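Cell shape-determining protein MreC (Streptococcus pneumoniae, PDB 2QF4) takes part in forming and maintaining cell shape, probably as a part of the elongasome that synthesizes peripheral peptidoglycan. Local coordinates at residues V75-G80 with A111-T116; G131-T136 with R145-K150; T82-I87 with Q102-S107; N38-A43 with F123-I128; L63-E68 with I89-E94. All coordinates share one frame; numbering follows the deposited sequence.

Contact 1. Residues V75-G80 with A111-T116; sequences VKIQHG and AGDKVT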
# COMPACT_ATOMS: atom_id res chain seq x y z
N VAL A 75 -6.72 3.01 -0.98
CA VAL A 75 -6.88 1.97 -1.98
C VAL A 75 -8.24 2.11 -2.61
O VAL A 75 -9.14 2.75 -2.09
CB VAL A 75 -6.69 0.54 -1.38
CG1 VAL A 75 -5.25 0.37 -0.93
CG2 VAL A 75 -7.67 0.23 -0.25
N LYS A 76 -8.36 1.45 -3.76
CA LYS A 76 -9.63 1.37 -4.44
C LYS A 76 -9.81 -0.02 -5.02
O LYS A 76 -8.88 -0.74 -5.35
CB LYS A 76 -9.78 2.46 -5.51
CG LYS A 76 -8.81 2.38 -6.61
CD LYS A 76 -8.91 3.57 -7.56
CE LYS A 76 -7.86 3.48 -8.64
NZ LYS A 76 -7.96 4.64 -9.60
N ILE A 77 -11.08 -0.42 -5.07
CA ILE A 77 -11.53 -1.74 -5.49
C ILE A 77 -12.44 -1.54 -6.70
O ILE A 77 -13.38 -0.75 -6.65
CB ILE A 77 -12.33 -2.42 -4.37
CG1 ILE A 77 -11.50 -2.52 -3.07
CG2 ILE A 77 -12.81 -3.78 -4.81
CD1 ILE A 77 -12.31 -2.91 -1.83
N GLN A 78 -12.16 -2.28 -7.78
CA GLN A 78 -12.99 -2.19 -8.97
C GLN A 78 -13.97 -3.33 -9.01
O GLN A 78 -13.58 -4.49 -9.01
CB GLN A 78 -12.09 -2.21 -10.22
CG GLN A 78 -12.80 -1.74 -11.48
CD GLN A 78 -13.30 -0.30 -11.40
OE1 GLN A 78 -12.75 0.54 -10.67
NE2 GLN A 78 -14.34 0.01 -12.18
N HIS A 79 -15.26 -3.01 -9.01
CA HIS A 79 -16.33 -4.00 -9.09
C HIS A 79 -17.16 -3.66 -10.32
O HIS A 79 -17.99 -2.76 -10.29
CB HIS A 79 -17.19 -3.96 -7.85
CG HIS A 79 -18.26 -5.01 -7.86
ND1 HIS A 79 -17.99 -6.32 -7.56
CD2 HIS A 79 -19.58 -4.95 -8.18
CE1 HIS A 79 -19.11 -7.02 -7.65
NE2 HIS A 79 -20.08 -6.21 -8.03
N GLY A 80 -16.89 -4.39 -11.39
CA GLY A 80 -17.44 -4.07 -12.70
C GLY A 80 -17.11 -2.64 -13.06
O GLY A 80 -15.95 -2.25 -13.12
N ALA A 111 -15.09 -11.72 -4.60
CA ALA A 111 -13.80 -12.35 -4.72
C ALA A 111 -13.25 -12.14 -6.14
O ALA A 111 -13.98 -12.31 -7.14
CB ALA A 111 -13.94 -13.84 -4.40
N GLY A 112 -11.98 -11.80 -6.25
CA GLY A 112 -11.33 -11.53 -7.52
C GLY A 112 -11.31 -10.08 -7.93
O GLY A 112 -10.53 -9.72 -8.81
N ASP A 113 -12.13 -9.23 -7.32
CA ASP A 113 -12.14 -7.82 -7.71
C ASP A 113 -10.73 -7.24 -7.47
O ASP A 113 -10.07 -7.52 -6.44
CB ASP A 113 -13.17 -7.03 -6.93
CG ASP A 113 -14.62 -7.28 -7.37
OD1 ASP A 113 -14.85 -7.88 -8.43
OD2 ASP A 113 -15.51 -6.81 -6.63
N LYS A 114 -10.27 -6.43 -8.40
CA LYS A 114 -8.92 -5.92 -8.33
C LYS A 114 -8.80 -4.71 -7.42
O LYS A 114 -9.63 -3.81 -7.43
CB LYS A 114 -8.41 -5.54 -9.73
CG LYS A 114 -8.31 -6.74 -10.68
CD LYS A 114 -7.24 -7.72 -10.26
CE LYS A 114 -6.83 -8.68 -11.41
NZ LYS A 114 -7.97 -9.43 -12.00
N VAL A 115 -7.72 -4.69 -6.65
CA VAL A 115 -7.42 -3.64 -5.70
C VAL A 115 -6.14 -2.96 -6.10
O VAL A 115 -5.14 -3.63 -6.38
CB VAL A 115 -7.29 -4.21 -4.25
CG1 VAL A 115 -7.14 -3.10 -3.23
CG2 VAL A 115 -8.46 -5.09 -3.93
N THR A 116 -6.19 -1.63 -6.18
CA THR A 116 -5.05 -0.81 -6.56
C THR A 116 -4.99 0.37 -5.58
O THR A 116 -5.90 0.61 -4.80
CB THR A 116 -5.18 -0.30 -8.02
OG1 THR A 116 -6.42 0.41 -8.15
CG2 THR A 116 -5.12 -1.45 -8.98
O HOH W 1 -11.88 -5.94 -10.77
O HOH W 2 -16.08 -7.14 -10.55
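K76 and T116 face each other as an antiparallel hydrogen-bonded pair: K76 N gives its proton to T116 O at 2.8 Å, and T116 N returns one to K76 O at 3.0 Å. Two residues on, Q78 N donates to K114 O, also at 3.0 Å. Beyond that the strands part, and a water takes over, donating to Q78 O and accepting from K114 N. I77 and V115 form the non-hydrogen-bonded pair between, side by side and pointing the same way, with I77 CG1 4.1 Å from V115 CG2; V133 and I100 close over this buried face. The edges of strands 74-79 and 114-118 meet here, which closes the six-stranded antiparallel barrel of the chymotrypsin-like (alpha-lytic protease) fold. At the end of strand 74-79 the pairing passes to side chains. H79 ND1 donates to D113 OD2 at 2.7 Å, with the oxygen in the ring plane and met on its syn side, while ring and carboxylate planes stand 71° apart. H79 gets there with CG anti to its backbone N (chi1 -177°). OD2 also accepts from S110 N, and OD1 from a water that in turn accepts from G80 N, so both carboxylate oxygens are engaged. On the face opposite I77 and V115, K76 in one of its two conformers runs past T116, its CE 3.4 Å from T116 OG1, and NZ ends in a salt bridge to D127. Q78 folds back at chi2: NE2 donates to G80 O, and OE1 bonds with T83 OG1.

Contact 2. Residues G131-T136 with R145-K150; sequences GEVVAT and REVTVK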
# COMPACT_ATOMS: atom_id res chain seq x y z
N GLY A 131 -3.63 -6.10 -4.97
CA GLY A 131 -4.02 -7.50 -4.90
C GLY A 131 -5.42 -7.70 -5.38
O GLY A 131 -5.94 -6.88 -6.14
N GLU A 132 -6.02 -8.80 -4.93
CA GLU A 132 -7.39 -9.12 -5.32
C GLU A 132 -8.19 -9.44 -4.08
O GLU A 132 -7.67 -9.99 -3.10
CB GLU A 132 -7.44 -10.27 -6.29
CG GLU A 132 -7.01 -11.58 -5.78
CD GLU A 132 -7.12 -12.69 -6.82
OE1 GLU A 132 -7.78 -12.49 -7.87
OE2 GLU A 132 -6.52 -13.76 -6.56
N VAL A 133 -9.48 -9.08 -4.13
CA VAL A 133 -10.36 -9.34 -3.02
C VAL A 133 -10.50 -10.82 -2.75
O VAL A 133 -10.68 -11.62 -3.68
CB VAL A 133 -11.76 -8.72 -3.29
CG1 VAL A 133 -12.76 -9.17 -2.25
CG2 VAL A 133 -11.65 -7.19 -3.35
N VAL A 134 -10.42 -11.19 -1.49
CA VAL A 134 -10.83 -12.51 -1.00
C VAL A 134 -12.30 -12.48 -0.62
O VAL A 134 -13.11 -13.21 -1.19
CB VAL A 134 -9.93 -12.97 0.17
CG1 VAL A 134 -10.45 -14.24 0.82
CG2 VAL A 134 -8.51 -13.16 -0.32
N ALA A 135 -12.67 -11.63 0.34
CA ALA A 135 -14.05 -11.58 0.85
C ALA A 135 -14.29 -10.30 1.60
O ALA A 135 -13.37 -9.51 1.80
CB ALA A 135 -14.33 -12.80 1.75
N THR A 136 -15.53 -10.10 1.99
CA THR A 136 -15.88 -9.05 2.91
C THR A 136 -16.39 -9.65 4.21
O THR A 136 -16.89 -10.77 4.25
CB THR A 136 -16.94 -8.09 2.35
OG1 THR A 136 -18.18 -8.77 2.21
CG2 THR A 136 -16.53 -7.52 1.01
N ARG A 145 -18.17 -2.34 7.30
CA ARG A 145 -17.78 -3.42 6.39
C ARG A 145 -16.27 -3.35 6.14
O ARG A 145 -15.69 -2.27 5.90
CB ARG A 145 -18.54 -3.36 5.06
CG ARG A 145 -18.20 -4.47 4.09
CD ARG A 145 -19.18 -4.61 2.94
NE ARG A 145 -19.20 -3.43 2.08
CZ ARG A 145 -19.43 -3.46 0.77
NH1 ARG A 145 -19.61 -4.58 0.10
NH2 ARG A 145 -19.45 -2.31 0.11
N GLU A 146 -15.65 -4.53 6.10
CA GLU A 146 -14.22 -4.67 5.89
C GLU A 146 -14.00 -5.62 4.72
O GLU A 146 -14.81 -6.49 4.46
CB GLU A 146 -13.60 -5.30 7.15
CG GLU A 146 -12.12 -5.61 7.17
CD GLU A 146 -11.79 -6.55 8.33
OE1 GLU A 146 -12.31 -6.29 9.45
OE2 GLU A 146 -11.10 -7.60 8.13
N VAL A 147 -12.91 -5.42 4.02
CA VAL A 147 -12.52 -6.26 2.91
C VAL A 147 -11.20 -6.91 3.22
O VAL A 147 -10.27 -6.23 3.70
CB VAL A 147 -12.40 -5.47 1.59
CG1 VAL A 147 -12.21 -6.39 0.39
CG2 VAL A 147 -13.61 -4.59 1.37
N THR A 148 -11.05 -8.19 2.92
CA THR A 148 -9.77 -8.88 2.97
C THR A 148 -9.25 -9.11 1.56
O THR A 148 -10.04 -9.41 0.64
CB THR A 148 -9.81 -10.17 3.81
OG1 THR A 148 -10.80 -11.07 3.30
CG2 THR A 148 -10.09 -9.86 5.30
N VAL A 149 -7.94 -8.94 1.40
CA VAL A 149 -7.29 -8.91 0.12
C VAL A 149 -6.03 -9.78 0.12
O VAL A 149 -5.22 -9.73 1.04
CB VAL A 149 -6.93 -7.45 -0.24
CG1 VAL A 149 -6.04 -7.31 -1.49
CG2 VAL A 149 -8.20 -6.60 -0.41
N LYS A 150 -5.88 -10.54 -0.95
CA LYS A 150 -4.66 -11.32 -1.17
C LYS A 150 -3.67 -10.45 -1.93
O LYS A 150 -3.93 -10.04 -3.05
CB LYS A 150 -4.97 -12.58 -1.97
CG LYS A 150 -3.75 -13.44 -2.21
CD LYS A 150 -4.03 -14.67 -3.02
CE LYS A 150 -2.89 -15.69 -2.91
NZ LYS A 150 -3.25 -16.98 -3.51
O HOH W 3 -20.09 -7.30 0.94
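The R145 guanidinium is the flat group here: T136 CG2 approaches it obliquely, and a water sits at its edge, in plane, accepting from NH1 at 2.9 Å and also bonded to T136 OG1. NH2 turns to the carbonyls of S105 and S107, while T136 OG1 has a second partner in S139 OG. These residues stand at the loop end of the beta hairpin 126-137/146-151, two neighbouring strands of the barrel, which carries a classic beta bulge. Its two residues, V134 and A135, both face T148: V134 N donates to T148 O at 2.8 Å, A135 N reaches the same oxygen only weakly, and T148 N donates to A135 O at 2.9 Å. V134 has backbone angles in the right-handed helical region (phi -89°, psi -61°), as the first residue of a classic bulge does, and the register shifts from V133 opposite V149 to T136 opposite V147. On the barrel's inner face V133 and V147 cross at about a right angle, V133 CG2 lying 3.9 Å from V147 CG1, with I77 packed on both. Next to the regular pair E132 and K150, G131 CA lies 3.1 Å from K150 O, in a CA-H...O contact.

Contact 3. Residues T82-I87 with Q102-S107; sequences TTIYGI and QLNSNS
Q102 lays its side chain against I87 just where the loop leaves strand 97-101, Q102 OE1 reaching within 3.4 Å of I87 CD1. From here the segment runs on beside strand 82-92 in the second beta barrel, antiparallel in overall direction yet without regular strand pairing of its own. I87 sends CG1 between its own backbone N and carbonyl carbon (chi1 59°), which carries CD1 over to the glutamine amide. L103 comes next: its CB rests 4.0 Å from I84 CG2, while its CA makes a CA-H...O contact with Y85 O. The L103 side chain also packs on I109 and R145. N104 then takes both backbone polar atoms of Y85. N104 N donates to Y85 O at 2.9 Å, and N104 OD1 accepts from Y85 N at the same distance, so a side chain stands in for the carbonyl that a paired strand would offer. The second bond comes in 60° out of the amide's carbonyl plane and so is not aimed at a lone pair. The amide lies alongside the tyrosine, with the ring and amide planes 77° apart, and its ND2 donates to a water that in turn donates to T83 O. S105 places CB 3.8 Å from I84 CG1, and its OG, anti to the backbone N (chi1 173°), accepts from S107 N to make an ST turn. S107 finishes the run over the same isoleucine: its CB lies 3.9 Å from both I84 CG1 and I84 CD1.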
# COMPACT_ATOMS: atom_id res chain seq x y z
N THR A 82 -18.04 0.02 -11.22
CA THR A 82 -17.98 0.92 -10.07
C THR A 82 -16.68 0.77 -9.31
O THR A 82 -16.05 -0.26 -9.30
CB THR A 82 -19.10 0.69 -9.06
OG1 THR A 82 -20.26 0.15 -9.70
CG2 THR A 82 -19.44 2.04 -8.32
N THR A 83 -16.28 1.86 -8.68
CA THR A 83 -15.07 1.92 -7.87
C THR A 83 -15.43 2.22 -6.44
O THR A 83 -16.22 3.14 -6.18
CB THR A 83 -14.15 3.01 -8.42
OG1 THR A 83 -14.01 2.83 -9.84
CG2 THR A 83 -12.79 2.96 -7.78
N ILE A 84 -14.85 1.48 -5.51
CA ILE A 84 -15.02 1.66 -4.07
C ILE A 84 -13.68 2.04 -3.47
O ILE A 84 -12.70 1.33 -3.67
CB ILE A 84 -15.54 0.36 -3.39
CG1 ILE A 84 -16.84 -0.19 -4.05
CG2 ILE A 84 -15.73 0.62 -1.88
CD1 ILE A 84 -16.64 -1.25 -5.08
N TYR A 85 -13.64 3.15 -2.76
CA TYR A 85 -12.42 3.60 -2.09
C TYR A 85 -12.44 3.18 -0.63
O TYR A 85 -13.49 3.16 0.00
CB TYR A 85 -12.30 5.13 -2.20
CG TYR A 85 -11.87 5.61 -3.57
CD1 TYR A 85 -12.78 5.66 -4.62
CD2 TYR A 85 -10.57 5.97 -3.82
CE1 TYR A 85 -12.39 6.06 -5.90
CE2 TYR A 85 -10.16 6.39 -5.10
CZ TYR A 85 -11.08 6.41 -6.13
OH TYR A 85 -10.69 6.82 -7.39
N GLY A 86 -11.25 2.94 -0.09
CA GLY A 86 -11.07 2.66 1.33
C GLY A 86 -9.64 2.88 1.73
O GLY A 86 -8.87 3.50 0.99
N ILE A 87 -9.27 2.41 2.91
CA ILE A 87 -7.88 2.54 3.39
C ILE A 87 -7.43 1.19 3.94
O ILE A 87 -8.19 0.41 4.47
CB ILE A 87 -7.61 3.66 4.43
CG1 ILE A 87 -8.48 3.42 5.68
CG2 ILE A 87 -7.91 5.01 3.85
CD1 ILE A 87 -7.94 4.13 6.97
N GLN A 102 -13.16 1.57 5.95
CA GLN A 102 -13.58 2.94 5.64
C GLN A 102 -14.03 3.03 4.20
O GLN A 102 -13.64 3.92 3.45
CB GLN A 102 -12.50 3.94 5.95
CG GLN A 102 -12.14 3.96 7.44
CD GLN A 102 -11.29 5.17 7.85
OE1 GLN A 102 -10.79 5.90 7.02
NE2 GLN A 102 -11.20 5.38 9.13
N LEU A 103 -14.88 2.08 3.79
CA LEU A 103 -15.32 2.03 2.40
C LEU A 103 -16.32 3.12 2.08
O LEU A 103 -17.21 3.39 2.86
CB LEU A 103 -15.95 0.68 2.12
CG LEU A 103 -15.11 -0.56 2.47
CD1 LEU A 103 -15.96 -1.83 2.22
CD2 LEU A 103 -13.84 -0.57 1.63
N ASN A 104 -16.21 3.72 0.90
CA ASN A 104 -17.07 4.84 0.52
C ASN A 104 -18.35 4.44 -0.17
O ASN A 104 -19.07 5.28 -0.65
CB ASN A 104 -16.32 5.90 -0.31
CG ASN A 104 -16.20 5.54 -1.75
OD1 ASN A 104 -16.19 4.36 -2.10
ND2 ASN A 104 -16.08 6.57 -2.61
N SER A 105 -18.65 3.16 -0.22
CA SER A 105 -19.78 2.63 -1.00
C SER A 105 -20.31 1.36 -0.36
O SER A 105 -19.55 0.62 0.27
CB SER A 105 -19.26 2.29 -2.41
OG SER A 105 -20.16 1.64 -3.23
N ASN A 106 -21.60 1.10 -0.58
CA ASN A 106 -22.18 -0.18 -0.21
C ASN A 106 -22.35 -1.10 -1.42
O ASN A 106 -23.06 -2.09 -1.34
CB ASN A 106 -23.49 -0.03 0.55
CG ASN A 106 -23.35 0.92 1.66
OD1 ASN A 106 -22.43 0.77 2.50
ND2 ASN A 106 -24.20 1.92 1.65
N SER A 107 -21.65 -0.79 -2.52
CA SER A 107 -21.59 -1.69 -3.68
C SER A 107 -21.24 -3.10 -3.27
O SER A 107 -20.40 -3.32 -2.39
CB SER A 107 -20.51 -1.26 -4.70
OG SER A 107 -20.42 -2.24 -5.76
O HOH W 4 -16.24 5.88 -5.52

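Contact 4. Residues N38-A43 with F123-I128; sequences NMLAIA and FNVADI. With EDO (1,2-ethanediol), chain E.
L40 lays its two methyl groups over three residues of 123-128. CD2 meets the ring of F123 in an oblique approach, 3.6 Å from F123 CD1. CD1 touches I128 CD1, and the L40 and V125 side chains slide past each other in opposite directions, L40 CD1 3.7 Å from V125 CG1 in one of two modelled conformers of the valine. Farther along strand 40-43, I42, also modelled in two conformers, brings CG2 to 3.9 Å from I128 CG2 in one of them. The backbone meets the phenylalanine too: M39 O lies at the ring edge, near its plane, 3.4 Å from F123 CE1. At the end of the contact N38 ND2 donates to N124 OD1 at 3.0 Å. The acceptor is approached in its carbonyl plane, but the bond is bent at the hydrogen (140°) and the two amide planes are 59° apart. N124, the centre of an inverse gamma turn, receives another proton on OD1 from a water that also donates to N38 O, while N38 OD1 is hydrogen-bonded to S36 OG. A 1,2-ethanediol, probably from the crystallisation liquor, donates to D127 O. Strand 40-43 belongs to one barrel and 126-137 to the other. Between the barrels the apolar packing is not directional, so orientation-specific bonding across this contact rests on the asparagine pair and its shared water.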
# COMPACT_ATOMS: atom_id res chain seq x y z
N ASN A 38 5.72 11.25 0.74
CA ASN A 38 4.47 10.84 0.09
C ASN A 38 4.63 9.56 -0.64
O ASN A 38 3.69 9.14 -1.29
CB ASN A 38 3.83 11.94 -0.88
CG ASN A 38 4.58 12.10 -2.26
OD1 ASN A 38 5.75 11.76 -2.40
ND2 ASN A 38 3.86 12.63 -3.29
N MET A 39 5.83 8.92 -0.57
CA MET A 39 6.10 7.83 -1.45
C MET A 39 5.64 6.49 -0.94
O MET A 39 5.70 6.17 0.25
CB MET A 39 7.59 7.77 -1.82
CG MET A 39 8.04 8.92 -2.71
SD MET A 39 9.79 8.84 -3.05
CE MET A 39 9.85 9.93 -4.52
N LEU A 40 5.18 5.71 -1.90
CA LEU A 40 4.89 4.29 -1.73
C LEU A 40 6.05 3.49 -2.26
O LEU A 40 6.94 4.03 -2.90
CB LEU A 40 3.56 3.94 -2.39
CG LEU A 40 2.31 4.54 -1.70
CD1 LEU A 40 1.06 4.20 -2.49
CD2 LEU A 40 2.19 3.97 -0.27
N ALA A 41 6.08 2.21 -1.94
CA ALA A 41 7.18 1.33 -2.26
C ALA A 41 6.66 0.09 -2.99
O ALA A 41 5.68 -0.53 -2.56
CB ALA A 41 7.90 0.91 -0.96
N ILE A 42 7.31 -0.24 -4.10
CA ILE A 42 6.93 -1.33 -4.99
C ILE A 42 8.07 -2.33 -5.21
O ILE A 42 9.26 -2.00 -5.20
CB ILE A 42 6.37 -0.77 -6.33
CG1 ILE A 42 7.39 -0.30 -7.31
CG2 ILE A 42 5.38 0.36 -6.06
CD1 ILE A 42 6.81 -0.14 -8.72
N ALA A 43 7.66 -3.56 -5.44
CA ALA A 43 8.55 -4.63 -5.87
C ALA A 43 7.74 -5.55 -6.69
O ALA A 43 6.58 -5.79 -6.42
CB ALA A 43 9.11 -5.40 -4.66
N PHE A 123 -0.47 9.34 0.77
CA PHE A 123 0.27 8.47 -0.18
C PHE A 123 -0.47 8.55 -1.49
O PHE A 123 -1.12 7.63 -1.92
CB PHE A 123 0.39 7.08 0.42
CG PHE A 123 1.26 7.05 1.64
CD1 PHE A 123 2.63 7.11 1.52
CD2 PHE A 123 0.72 7.01 2.90
CE1 PHE A 123 3.45 7.15 2.62
CE2 PHE A 123 1.55 7.04 4.02
CZ PHE A 123 2.91 7.11 3.87
N ASN A 124 -0.32 9.70 -2.13
CA ASN A 124 -1.22 10.16 -3.18
C ASN A 124 -0.83 9.74 -4.57
O ASN A 124 -0.82 10.52 -5.48
CB ASN A 124 -1.45 11.69 -3.07
CG ASN A 124 -0.22 12.53 -3.31
OD1 ASN A 124 0.89 12.06 -3.19
ND2 ASN A 124 -0.42 13.79 -3.70
N VAL A 125 -0.53 8.45 -4.75
CA VAL A 125 -0.26 7.88 -6.06
C VAL A 125 -1.22 6.72 -6.28
O VAL A 125 -1.18 5.73 -5.58
CB VAL A 125 1.22 7.41 -6.25
CG1 VAL A 125 1.77 6.74 -5.02
CG2 VAL A 125 1.39 6.56 -7.48
N ALA A 126 -2.04 6.87 -7.30
CA ALA A 126 -3.07 5.91 -7.65
C ALA A 126 -2.58 4.83 -8.61
O ALA A 126 -1.55 4.99 -9.27
CB ALA A 126 -4.28 6.67 -8.26
N ASP A 127 -3.32 3.73 -8.66
CA ASP A 127 -3.25 2.71 -9.71
C ASP A 127 -2.12 1.71 -9.58
O ASP A 127 -1.94 0.87 -10.45
CB ASP A 127 -3.27 3.36 -11.13
CG ASP A 127 -4.48 4.24 -11.34
OD1 ASP A 127 -5.58 3.92 -10.91
OD2 ASP A 127 -4.33 5.32 -11.96
N ILE A 128 -1.39 1.72 -8.48
CA ILE A 128 -0.39 0.71 -8.24
C ILE A 128 -1.12 -0.58 -7.83
O ILE A 128 -1.97 -0.54 -6.94
CB ILE A 128 0.56 1.11 -7.11
CG1 ILE A 128 1.31 2.39 -7.46
CG2 ILE A 128 1.53 -0.03 -6.79
CD1 ILE A 128 2.04 3.02 -6.26
C1 EDO E . 1.27 2.59 -12.05
O1 EDO E . 1.03 1.29 -11.52
C2 EDO E . 0.75 3.64 -11.08
O2 EDO E . 1.82 4.53 -10.75
O HOH W 5 2.59 10.08 -3.79

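Contact 5. Residues L63-E68 with I89-E94; sequences LLTNTE and IGYDKE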
# COMPACT_ATOMS: atom_id res chain seq x y z
N LEU A 63 6.26 -2.22 5.84
CA LEU A 63 5.68 -3.20 4.95
C LEU A 63 4.16 -3.35 5.17
O LEU A 63 3.63 -3.13 6.25
CB LEU A 63 6.39 -4.56 5.09
CG LEU A 63 7.88 -4.54 4.67
CD1 LEU A 63 8.51 -5.92 4.91
CD2 LEU A 63 8.06 -4.19 3.20
N LEU A 64 3.50 -3.86 4.16
CA LEU A 64 2.05 -4.08 4.23
C LEU A 64 1.62 -5.25 5.09
O LEU A 64 0.44 -5.40 5.38
CB LEU A 64 1.48 -4.32 2.82
CG LEU A 64 1.53 -3.16 1.83
CD1 LEU A 64 0.78 -3.60 0.55
CD2 LEU A 64 0.96 -1.86 2.39
N THR A 65 2.56 -6.09 5.50
CA THR A 65 2.25 -7.28 6.29
C THR A 65 2.24 -7.03 7.81
O THR A 65 2.07 -7.97 8.56
CB THR A 65 3.23 -8.38 5.92
OG1 THR A 65 4.56 -7.86 6.01
CG2 THR A 65 2.96 -8.88 4.49
N ASN A 66 2.35 -5.77 8.23
CA ASN A 66 2.21 -5.44 9.64
C ASN A 66 0.79 -5.61 10.14
O ASN A 66 -0.18 -5.24 9.48
CB ASN A 66 2.71 -4.05 9.91
CG ASN A 66 4.19 -4.02 9.91
OD1 ASN A 66 4.83 -4.57 10.82
ND2 ASN A 66 4.78 -3.41 8.90
N THR A 67 0.66 -6.19 11.32
CA THR A 67 -0.64 -6.48 11.91
C THR A 67 -1.54 -5.25 11.94
O THR A 67 -2.68 -5.31 11.49
CB THR A 67 -0.46 -7.04 13.33
OG1 THR A 67 0.36 -8.21 13.24
CG2 THR A 67 -1.83 -7.37 13.95
N GLU A 68 -1.02 -4.16 12.49
CA GLU A 68 -1.71 -2.89 12.52
C GLU A 68 -0.96 -1.90 11.65
O GLU A 68 0.26 -1.87 11.66
CB GLU A 68 -1.75 -2.35 13.96
CG GLU A 68 -2.59 -3.16 14.89
CD GLU A 68 -4.06 -2.93 14.73
OE1 GLU A 68 -4.53 -2.12 13.92
OE2 GLU A 68 -4.80 -3.55 15.52
N ILE A 89 -5.85 -0.93 6.77
CA ILE A 89 -5.80 -0.80 8.25
C ILE A 89 -4.90 -1.84 8.90
O ILE A 89 -4.60 -1.69 10.08
CB ILE A 89 -7.24 -0.82 8.85
CG1 ILE A 89 -7.96 -2.13 8.55
CG2 ILE A 89 -8.01 0.41 8.38
CD1 ILE A 89 -9.22 -2.39 9.43
N GLY A 90 -4.46 -2.87 8.19
CA GLY A 90 -3.60 -3.88 8.80
C GLY A 90 -3.56 -5.13 7.98
O GLY A 90 -3.94 -5.12 6.81
N TYR A 91 -3.11 -6.21 8.60
CA TYR A 91 -2.83 -7.46 7.92
C TYR A 91 -3.07 -8.58 8.91
O TYR A 91 -2.66 -8.48 10.07
CB TYR A 91 -1.39 -7.53 7.40
CG TYR A 91 -1.04 -8.72 6.58
CD1 TYR A 91 -0.41 -9.81 7.15
CD2 TYR A 91 -1.29 -8.76 5.23
CE1 TYR A 91 -0.05 -10.91 6.39
CE2 TYR A 91 -0.94 -9.88 4.47
CZ TYR A 91 -0.35 -10.94 5.08
OH TYR A 91 0.06 -12.05 4.37
N ASP A 92 -3.77 -9.61 8.46
CA ASP A 92 -4.03 -10.79 9.27
C ASP A 92 -3.03 -11.85 8.90
O ASP A 92 -3.12 -12.47 7.83
CB ASP A 92 -5.43 -11.26 8.99
CG ASP A 92 -5.82 -12.53 9.78
OD1 ASP A 92 -7.03 -12.77 9.87
OD2 ASP A 92 -4.94 -13.27 10.26
N LYS A 93 -2.04 -12.02 9.78
CA LYS A 93 -0.93 -12.90 9.53
C LYS A 93 -1.33 -14.37 9.50
O LYS A 93 -0.71 -15.15 8.81
CB LYS A 93 0.17 -12.67 10.58
CG LYS A 93 0.71 -11.25 10.51
CD LYS A 93 1.63 -10.91 11.69
CE LYS A 93 2.42 -9.70 11.40
NZ LYS A 93 3.34 -9.95 10.25
N GLU A 94 -2.40 -14.74 10.17
CA GLU A 94 -2.82 -16.14 10.23
C GLU A 94 -3.68 -16.53 9.02
O GLU A 94 -3.78 -17.72 8.70
CB GLU A 94 -3.60 -16.42 11.52
CG GLU A 94 -2.96 -16.07 12.93
CD GLU A 94 -3.72 -16.74 14.05
OE1 GLU A 94 -4.96 -16.60 14.13
OE2 GLU A 94 -3.06 -17.36 14.92
O HOH W 6 -4.89 0.12 12.13
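Y91 packs against the turn L63-N66, and its side chain can be followed outward. CB faces two carbonyl oxygens, N66 O at 3.3 Å and L64 O at 3.5 Å. With CG anti to the backbone N (chi1 -175°), the ring is brought alongside T65, whose CA stands over one face, offset toward the rim, in a CH-pi contact 3.9 Å from the ring centroid. CD1 lies near T65 O, CD2 is nearer L64 O, and at the far end CZ meets T65 CG2 at 3.9 Å, so threonine and tyrosine lie side by side and point the same way. K93 CG takes a place at the ring edge, in plane. The rest of that lysine bends at chi4 toward the turn: its CE passes T67 OG1, and NZ appears to donate to T65 O, although the position of NZ is less sure. The backbones are tied by Y91 N donating to T67 O at 3.1 Å, with the donor well above the carbonyl plane. G90 comes close beside this bond, its CA 3.2 Å from T67 O. Within the turn N66 ND2 donates to L63 O, and N66 OD1 accepts from Q23 N. This type I beta turn packs on Y91, just past the classic bulge that I89 and G90 form opposite K99. It begins the linker between the barrels, which here lies against a strand of the second barrel in the two-barrel chymotrypsin-like fold.

Contacts 1, 2 and 3 cluster in the second barrel, their centres 9 to 12 Å apart, and all three touch: contacts 1 and 2 through strands 114-118 and 126-137, contacts 1 and 3 through strands 74-79 and 82-92, and contacts 2 and 3 through R145. Contact 3 is nested inside the loop closed by contact 1, and contact 2 opens after both. Contact 4 joins the two barrels and encloses contacts 1, 3 and 5 along the chain; it meets contact 1 through the K76-D127 salt bridge. Contact 5, about 17 Å from contact 4 between centres, brings the linker onto strand 82-92. Together they close one barrel and join it to its partner in the major extracellular domain of MreC.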